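Local coordinates for AxyAgu115A (Amphibacillus xylanus NBRC 15112, PDB 6NPS), which is a family GH115 alpha-glucuronidase that probably releases glucuronic acid side groups from arabinoglucuronoxylan, at residues A[428-433]-A[821-826]; A[461-466]-A[480-485]; A[827-832]-A[940-945]. The protein carries 3 engineered substitutions. All coordinates share one frame; numbering follows the deposited sequence.

In the fold
Following the chain from the N terminus, helix 428-440 comes first, and its opening turn is one half of contact 1. A little further on, contact 2 closes a short loop of 13 residues, bringing helix 482-494 back against helix 458-469. That short loop lies wholly within the far longer one that contact 1 closes when the hairpin loop 821-826 arrives at helix 428-440. Contact 3 opens directly afterwards, pairing strands 828-833 and 940-948 of the C-terminal domain. Contact 1 therefore joins the glycosidase domain to the C-terminal one and touches both other contacts, through N480 and T482 towards contact 2 and through K831 and E942 towards contact 3. Contacts 2 and 3 do not touch.

Contact 1 (A[428-433]-A[821-826])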
# COMPACT_ATOMS: atom_id res chain seq x y z
N LEU A 428 12.78 -27.12 -19.42
CA LEU A 428 13.83 -27.90 -20.08
C LEU A 428 14.93 -27.07 -20.71
O LEU A 428 16.11 -27.44 -20.55
CB LEU A 428 13.22 -28.85 -21.12
CG LEU A 428 12.32 -29.97 -20.56
CD1 LEU A 428 12.20 -31.12 -21.60
CD2 LEU A 428 12.79 -30.55 -19.22
N PRO A 429 14.65 -25.97 -21.42
CA PRO A 429 15.75 -25.18 -22.02
C PRO A 429 16.78 -24.72 -21.03
O PRO A 429 17.98 -24.69 -21.34
CB PRO A 429 15.01 -23.98 -22.65
CG PRO A 429 13.69 -24.58 -23.06
CD PRO A 429 13.33 -25.51 -21.92
N LYS A 430 16.34 -24.31 -19.84
CA LYS A 430 17.26 -23.90 -18.79
C LYS A 430 18.07 -25.09 -18.28
O LYS A 430 19.30 -24.99 -18.09
CB LYS A 430 16.47 -23.26 -17.66
CG LYS A 430 17.26 -22.97 -16.38
CD LYS A 430 18.09 -21.73 -16.50
CE LYS A 430 18.74 -21.37 -15.14
NZ LYS A 430 17.90 -20.50 -14.27
N ILE A 431 17.41 -26.21 -18.02
CA ILE A 431 18.12 -27.41 -17.57
C ILE A 431 19.17 -27.82 -18.59
O ILE A 431 20.30 -28.18 -18.23
CB ILE A 431 17.15 -28.57 -17.30
CG1 ILE A 431 16.17 -28.19 -16.20
CG2 ILE A 431 17.90 -29.83 -16.84
CD1 ILE A 431 14.97 -29.17 -16.13
N TRP A 432 18.79 -27.82 -19.89
CA TRP A 432 19.74 -28.18 -20.93
C TRP A 432 20.94 -27.24 -20.91
O TRP A 432 22.09 -27.69 -20.96
CB TRP A 432 19.06 -28.19 -22.31
CG TRP A 432 19.99 -28.49 -23.43
CD1 TRP A 432 20.23 -29.71 -23.99
CD2 TRP A 432 20.84 -27.56 -24.12
NE1 TRP A 432 21.16 -29.60 -24.98
CE2 TRP A 432 21.54 -28.29 -25.10
CE3 TRP A 432 21.07 -26.18 -24.02
CZ2 TRP A 432 22.47 -27.70 -25.95
CZ3 TRP A 432 21.99 -25.60 -24.88
CH2 TRP A 432 22.67 -26.35 -25.84
N GLU A 433 20.68 -25.93 -20.83
CA GLU A 433 21.78 -24.97 -20.90
C GLU A 433 22.73 -25.13 -19.71
O GLU A 433 23.95 -25.06 -19.87
CB GLU A 433 21.22 -23.54 -20.95
CG GLU A 433 22.27 -22.46 -21.15
CD GLU A 433 22.61 -21.74 -19.84
OE1 GLU A 433 21.78 -21.80 -18.90
OE2 GLU A 433 23.69 -21.11 -19.76
N ASP A 821 16.28 -21.09 -28.53
CA ASP A 821 14.85 -20.88 -28.73
C ASP A 821 14.10 -21.04 -27.42
O ASP A 821 14.38 -21.95 -26.64
CB ASP A 821 14.29 -21.89 -29.74
CG ASP A 821 14.98 -21.81 -31.11
OD1 ASP A 821 15.58 -20.76 -31.43
OD2 ASP A 821 14.91 -22.81 -31.86
N GLY A 822 13.16 -20.12 -27.17
CA GLY A 822 12.29 -20.23 -26.00
C GLY A 822 12.98 -20.02 -24.67
O GLY A 822 12.33 -20.17 -23.63
N TYR A 823 14.25 -19.64 -24.66
CA TYR A 823 14.97 -19.51 -23.41
C TYR A 823 14.55 -18.23 -22.68
O TYR A 823 14.11 -17.26 -23.30
CB TYR A 823 16.48 -19.52 -23.70
CG TYR A 823 17.35 -19.71 -22.49
CD1 TYR A 823 17.68 -18.62 -21.71
CD2 TYR A 823 17.84 -20.96 -22.12
CE1 TYR A 823 18.45 -18.76 -20.61
CE2 TYR A 823 18.64 -21.10 -20.99
CZ TYR A 823 18.94 -19.99 -20.25
OH TYR A 823 19.72 -20.06 -19.12
N GLY A 824 14.61 -18.27 -21.34
CA GLY A 824 14.45 -17.05 -20.57
C GLY A 824 13.02 -16.61 -20.32
O GLY A 824 12.05 -17.37 -20.46
N LYS A 825 12.88 -15.33 -19.96
CA LYS A 825 11.59 -14.80 -19.54
C LYS A 825 10.72 -14.44 -20.73
O LYS A 825 9.48 -14.50 -20.62
CB LYS A 825 11.77 -13.59 -18.64
CG LYS A 825 12.38 -13.98 -17.28
CD LYS A 825 12.52 -12.77 -16.37
CE LYS A 825 11.22 -12.37 -15.68
NZ LYS A 825 11.48 -11.27 -14.65
N THR A 826 11.34 -14.07 -21.84
CA THR A 826 10.56 -13.62 -23.00
C THR A 826 10.93 -14.45 -24.24
O THR A 826 10.87 -15.69 -24.18
CB THR A 826 10.73 -12.09 -23.20
OG1 THR A 826 12.10 -11.74 -23.41
CG2 THR A 826 10.22 -11.31 -21.93
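D821 meets the helix with its backbone, its O lying 4.5 Å from CG of P429 at the outer limit of contact.

Y823, two residues on, carries most of the contact. Its CG stands anti to the backbone N (chi1 -167°), which lays the ring along the first turn of the helix. CD2 touches CB of P429 at 4.2 Å, and CE2 comes within 3.7 Å of the P429 carbonyl O, which sits at the ring edge near its plane and also takes the backbone N-H of E433. What meets here is a barrel helix of the GH115 catalytic domain, in the connection between parallel strands 405-410 and 446-450, and the loop of an antiparallel beta hairpin (strands 814-821 and 828-833) from the C-terminal domain. The same CE2 also lies 3.6 Å from CB of E433. The phenol then donates to the carboxylate, Y823 OH to E433 OE1 at 2.7 Å, meeting OE1 from above the carboxylate plane, 64° out of it. The glutamate chain bends at chi2, and its carboxylate stands nearly perpendicular to the ring, at 87°. The other oxygen, OE2, makes a salt bridge to K831, so each carboxylate oxygen has a partner. CD of K430 reaches within 3.5 Å of Y823 OH, and the bent lysine carries its NZ on to Q867.

Past the ring the loop leaves the helix, and K515 NZ bonds the carbonyl oxygens of G822, G824 and T826.

Contact 2 (A[461-466]-A[480-485])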
# COMPACT_ATOMS: atom_id res chain seq x y z
N LEU A 461 12.79 -34.80 -14.73
CA LEU A 461 13.62 -35.92 -14.27
C LEU A 461 13.96 -36.86 -15.42
O LEU A 461 15.09 -37.34 -15.54
CB LEU A 461 12.92 -36.67 -13.12
CG LEU A 461 13.67 -37.93 -12.62
CD1 LEU A 461 15.05 -37.53 -12.09
CD2 LEU A 461 12.85 -38.69 -11.55
N SER A 462 12.97 -37.18 -16.26
CA SER A 462 13.24 -38.02 -17.43
C SER A 462 14.32 -37.37 -18.30
O SER A 462 15.25 -38.04 -18.76
CB SER A 462 11.94 -38.24 -18.22
OG SER A 462 10.95 -39.01 -17.52
N PHE A 463 14.20 -36.05 -18.52
CA PHE A 463 15.15 -35.33 -19.35
C PHE A 463 16.55 -35.35 -18.75
O PHE A 463 17.54 -35.59 -19.44
CB PHE A 463 14.66 -33.88 -19.56
CG PHE A 463 15.64 -33.07 -20.38
CD1 PHE A 463 15.84 -33.40 -21.70
CD2 PHE A 463 16.41 -32.06 -19.81
CE1 PHE A 463 16.78 -32.73 -22.48
CE2 PHE A 463 17.35 -31.36 -20.58
CZ PHE A 463 17.53 -31.71 -21.92
N PHE A 464 16.64 -35.04 -17.45
CA PHE A 464 17.91 -34.97 -16.74
C PHE A 464 18.65 -36.30 -16.84
O PHE A 464 19.84 -36.35 -17.19
CB PHE A 464 17.63 -34.60 -15.28
CG PHE A 464 18.88 -34.39 -14.42
CD1 PHE A 464 19.38 -35.42 -13.66
CD2 PHE A 464 19.47 -33.14 -14.33
CE1 PHE A 464 20.52 -35.25 -12.83
CE2 PHE A 464 20.60 -32.93 -13.54
CZ PHE A 464 21.12 -34.00 -12.76
N LEU A 465 17.94 -37.40 -16.61
CA LEU A 465 18.55 -38.73 -16.68
C LEU A 465 18.75 -39.22 -18.12
O LEU A 465 19.64 -40.06 -18.37
CB LEU A 465 17.70 -39.72 -15.87
CG LEU A 465 17.73 -39.42 -14.35
CD1 LEU A 465 16.87 -40.38 -13.57
CD2 LEU A 465 19.16 -39.48 -13.80
N ASP A 466 17.97 -38.73 -19.09
CA ASP A 466 18.23 -39.10 -20.48
C ASP A 466 19.45 -38.38 -20.99
O ASP A 466 20.25 -38.93 -21.74
CB ASP A 466 17.03 -38.76 -21.38
CG ASP A 466 16.10 -39.95 -21.61
OD1 ASP A 466 16.63 -41.07 -21.79
OD2 ASP A 466 14.85 -39.76 -21.61
N ASN A 480 18.73 -26.70 -29.13
CA ASN A 480 17.33 -26.49 -29.49
C ASN A 480 16.61 -27.81 -29.81
O ASN A 480 15.81 -27.90 -30.76
CB ASN A 480 17.23 -25.50 -30.66
CG ASN A 480 17.69 -24.09 -30.25
OD1 ASN A 480 17.37 -23.62 -29.14
ND2 ASN A 480 18.51 -23.45 -31.09
N LYS A 481 16.86 -28.84 -29.02
CA LYS A 481 16.13 -30.10 -29.20
C LYS A 481 15.26 -30.47 -27.99
O LYS A 481 14.72 -31.59 -27.96
CB LYS A 481 17.11 -31.24 -29.52
CG LYS A 481 17.80 -31.05 -30.88
CD LYS A 481 17.34 -32.08 -31.91
CE LYS A 481 17.61 -31.63 -33.36
NZ LYS A 481 16.44 -31.04 -34.09
N THR A 482 15.10 -29.58 -27.00
CA THR A 482 14.26 -29.94 -25.86
C THR A 482 12.78 -29.95 -26.26
O THR A 482 12.00 -30.69 -25.65
CB THR A 482 14.51 -29.02 -24.64
OG1 THR A 482 14.24 -27.66 -24.97
CG2 THR A 482 15.98 -29.12 -24.14
N ASP A 483 12.39 -29.17 -27.27
CA ASP A 483 11.04 -29.32 -27.81
C ASP A 483 10.84 -30.71 -28.40
O ASP A 483 9.79 -31.33 -28.19
CB ASP A 483 10.75 -28.27 -28.89
CG ASP A 483 10.47 -26.89 -28.31
OD1 ASP A 483 10.47 -26.73 -27.07
OD2 ASP A 483 10.25 -25.96 -29.13
N ASP A 484 11.78 -31.16 -29.23
CA ASP A 484 11.75 -32.54 -29.72
C ASP A 484 11.74 -33.56 -28.58
O ASP A 484 11.03 -34.57 -28.65
CB ASP A 484 12.93 -32.80 -30.65
CG ASP A 484 12.74 -32.14 -32.01
OD1 ASP A 484 11.62 -31.65 -32.31
OD2 ASP A 484 13.72 -32.10 -32.79
N TYR A 485 12.54 -33.32 -27.53
CA TYR A 485 12.50 -34.24 -26.39
C TYR A 485 11.10 -34.29 -25.80
O TYR A 485 10.55 -35.37 -25.54
CB TYR A 485 13.48 -33.83 -25.27
CG TYR A 485 13.45 -34.87 -24.15
CD1 TYR A 485 14.27 -35.97 -24.21
CD2 TYR A 485 12.53 -34.77 -23.08
CE1 TYR A 485 14.23 -36.98 -23.20
CE2 TYR A 485 12.47 -35.73 -22.09
CZ TYR A 485 13.32 -36.83 -22.16
OH TYR A 485 13.26 -37.79 -21.18
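F463 and Y485 meet where two helices pack just after the last strand of the barrel: helix 458-469 follows strand 446-450, which is the last in sequence of the eight parallel strands of what is consistent with a TIM barrel, and helix 482-494 folds back against it.

The aromatic contact is T-shaped. F463 turns its edge to the face of Y485, with planes at 73° and ring centroids 5.1 Å apart. Its CD1 sits 3.7 Å from Y485 CG, over the face, and its CB adds an off-centre CH-pi contact at 4.3 Å from the centroid of the Y485 ring. W474 makes a further edge-to-face pair with Y485.

Apolar packing continues at the far end of the phenylalanine, where F463 CZ meets the T482 methyl CG2 at 3.7 Å. That threonine also packs beside P429 and W432 of helix 428-440.

The polar contact belongs to the phenol. With CG anti to the backbone N (chi1 -177°), Y485 reaches across to helix 458-469, where its OH lies 3.3 Å from S462 CB and donates to D466 OD2 at 2.6 Å. A phenylalanine here would probably leave D466 OD2 without this donor. D466 OD1 is held by a salt bridge to K209, and OD2 also bonds a glycerol, probably from the crystallisation liquor. The tyrosine bond arrives at the anti lone pair of D466 OD2, with carboxylate and ring planes 65° apart.

Contact 3 (A[827-832]-A[940-945]); sequences LSAIKA and ALEKIV
I830 and L941 form an antiparallel hydrogen-bonded pair, bonded in both directions. I830 N gives to L941 O at 2.9 Å, and L941 N gives to I830 O at 3.0 Å. Their side chains lie side by side, pointing the same way, with I830 CG1 touching L941 CB at 4.0 Å. Beside the pair, A829 CA lies 3.2 Å from L941 O in a CA-H...O contact, and A829 CB rests on E942 CG at 3.8 Å.

Both strands belong to the C-terminal domain, which is consistent with a galactose-binding-like beta-sandwich fold. Strand 940-948 carries a classic beta bulge here: E942 and K943 both face Y865 of strand 858-866.

Next to the bulge the strands part enough for a water, bonded by S828 N at 3.2 Å and lying 2.7 Å from E942 O, to bridge them. Farther out, F864 and L866 pack on L941, while V848 and Y850 cover I830. The carboxylate of E942 reaches back to the hairpin loop, where OE1 accepts the backbone N-H of K825, and S828 OG bonds E799.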
# COMPACT_ATOMS: atom_id res chain seq x y z
N LEU A 827 11.33 -13.83 -25.34
CA LEU A 827 11.40 -14.56 -26.61
C LEU A 827 12.46 -15.65 -26.56
O LEU A 827 12.19 -16.83 -26.80
CB LEU A 827 11.65 -13.58 -27.76
CG LEU A 827 11.66 -14.15 -29.18
CD1 LEU A 827 10.35 -14.89 -29.54
CD2 LEU A 827 11.99 -13.05 -30.19
N SER A 828 13.68 -15.30 -26.22
CA SER A 828 14.79 -16.25 -26.35
C SER A 828 16.02 -15.57 -25.78
O SER A 828 15.94 -14.50 -25.17
CB SER A 828 15.00 -16.69 -27.81
OG SER A 828 15.46 -15.61 -28.60
N ALA A 829 17.18 -16.19 -26.00
CA ALA A 829 18.40 -15.62 -25.47
C ALA A 829 19.51 -15.99 -26.44
O ALA A 829 19.36 -16.91 -27.24
CB ALA A 829 18.74 -16.16 -24.05
N ILE A 830 20.62 -15.29 -26.34
CA ILE A 830 21.78 -15.65 -27.14
C ILE A 830 22.91 -15.97 -26.18
O ILE A 830 22.99 -15.40 -25.09
CB ILE A 830 22.20 -14.55 -28.14
CG1 ILE A 830 22.61 -13.26 -27.41
CG2 ILE A 830 21.07 -14.25 -29.16
CD1 ILE A 830 23.22 -12.23 -28.35
N LYS A 831 23.76 -16.91 -26.56
CA LYS A 831 24.85 -17.37 -25.72
C LYS A 831 25.98 -17.83 -26.64
O LYS A 831 25.73 -18.39 -27.70
CB LYS A 831 24.38 -18.50 -24.79
CG LYS A 831 25.47 -19.01 -23.87
CD LYS A 831 25.00 -20.19 -23.02
CE LYS A 831 26.12 -20.67 -22.12
NZ LYS A 831 25.72 -21.81 -21.26
N ALA A 832 27.22 -17.57 -26.23
CA ALA A 832 28.35 -17.98 -27.06
C ALA A 832 28.67 -19.46 -26.88
O ALA A 832 28.65 -19.98 -25.77
CB ALA A 832 29.59 -17.15 -26.73
N ALA A 940 24.33 -14.99 -20.93
CA ALA A 940 23.17 -15.34 -21.74
C ALA A 940 22.25 -14.12 -21.77
O ALA A 940 21.70 -13.72 -20.74
CB ALA A 940 22.45 -16.56 -21.21
N LEU A 941 22.10 -13.52 -22.96
CA LEU A 941 21.50 -12.21 -23.09
C LEU A 941 20.11 -12.36 -23.69
O LEU A 941 19.97 -12.96 -24.77
CB LEU A 941 22.37 -11.31 -23.97
CG LEU A 941 21.84 -9.92 -24.31
CD1 LEU A 941 21.79 -8.97 -23.10
CD2 LEU A 941 22.78 -9.33 -25.36
N GLU A 942 19.11 -11.80 -23.02
CA GLU A 942 17.72 -11.93 -23.42
C GLU A 942 17.17 -10.67 -24.09
O GLU A 942 16.42 -10.79 -25.06
CB GLU A 942 16.82 -12.28 -22.22
CG GLU A 942 17.19 -13.67 -21.65
CD GLU A 942 16.46 -14.09 -20.35
OE1 GLU A 942 15.27 -13.73 -20.15
OE2 GLU A 942 17.08 -14.83 -19.55
N LYS A 943 17.50 -9.49 -23.58
CA LYS A 943 16.89 -8.25 -24.07
C LYS A 943 17.87 -7.12 -23.82
O LYS A 943 18.65 -7.16 -22.86
CB LYS A 943 15.53 -7.98 -23.37
CG LYS A 943 14.76 -6.74 -23.91
CD LYS A 943 13.54 -6.38 -23.05
CE LYS A 943 12.46 -7.39 -23.19
NZ LYS A 943 11.25 -6.87 -22.52
N ILE A 944 17.85 -6.13 -24.71
CA ILE A 944 18.63 -4.90 -24.57
C ILE A 944 17.64 -3.74 -24.62
O ILE A 944 16.80 -3.67 -25.52
CB ILE A 944 19.65 -4.74 -25.71
CG1 ILE A 944 20.49 -6.02 -25.87
CG2 ILE A 944 20.49 -3.50 -25.50
CD1 ILE A 944 21.25 -6.10 -27.20
N VAL A 945 17.79 -2.79 -23.70
CA VAL A 945 16.97 -1.58 -23.69
C VAL A 945 17.90 -0.37 -23.72
O VAL A 945 18.89 -0.34 -22.99
CB VAL A 945 16.07 -1.55 -22.45
CG1 VAL A 945 15.24 -0.27 -22.45
CG2 VAL A 945 15.18 -2.80 -22.43
O HOH W 1 14.27 -12.22 -25.75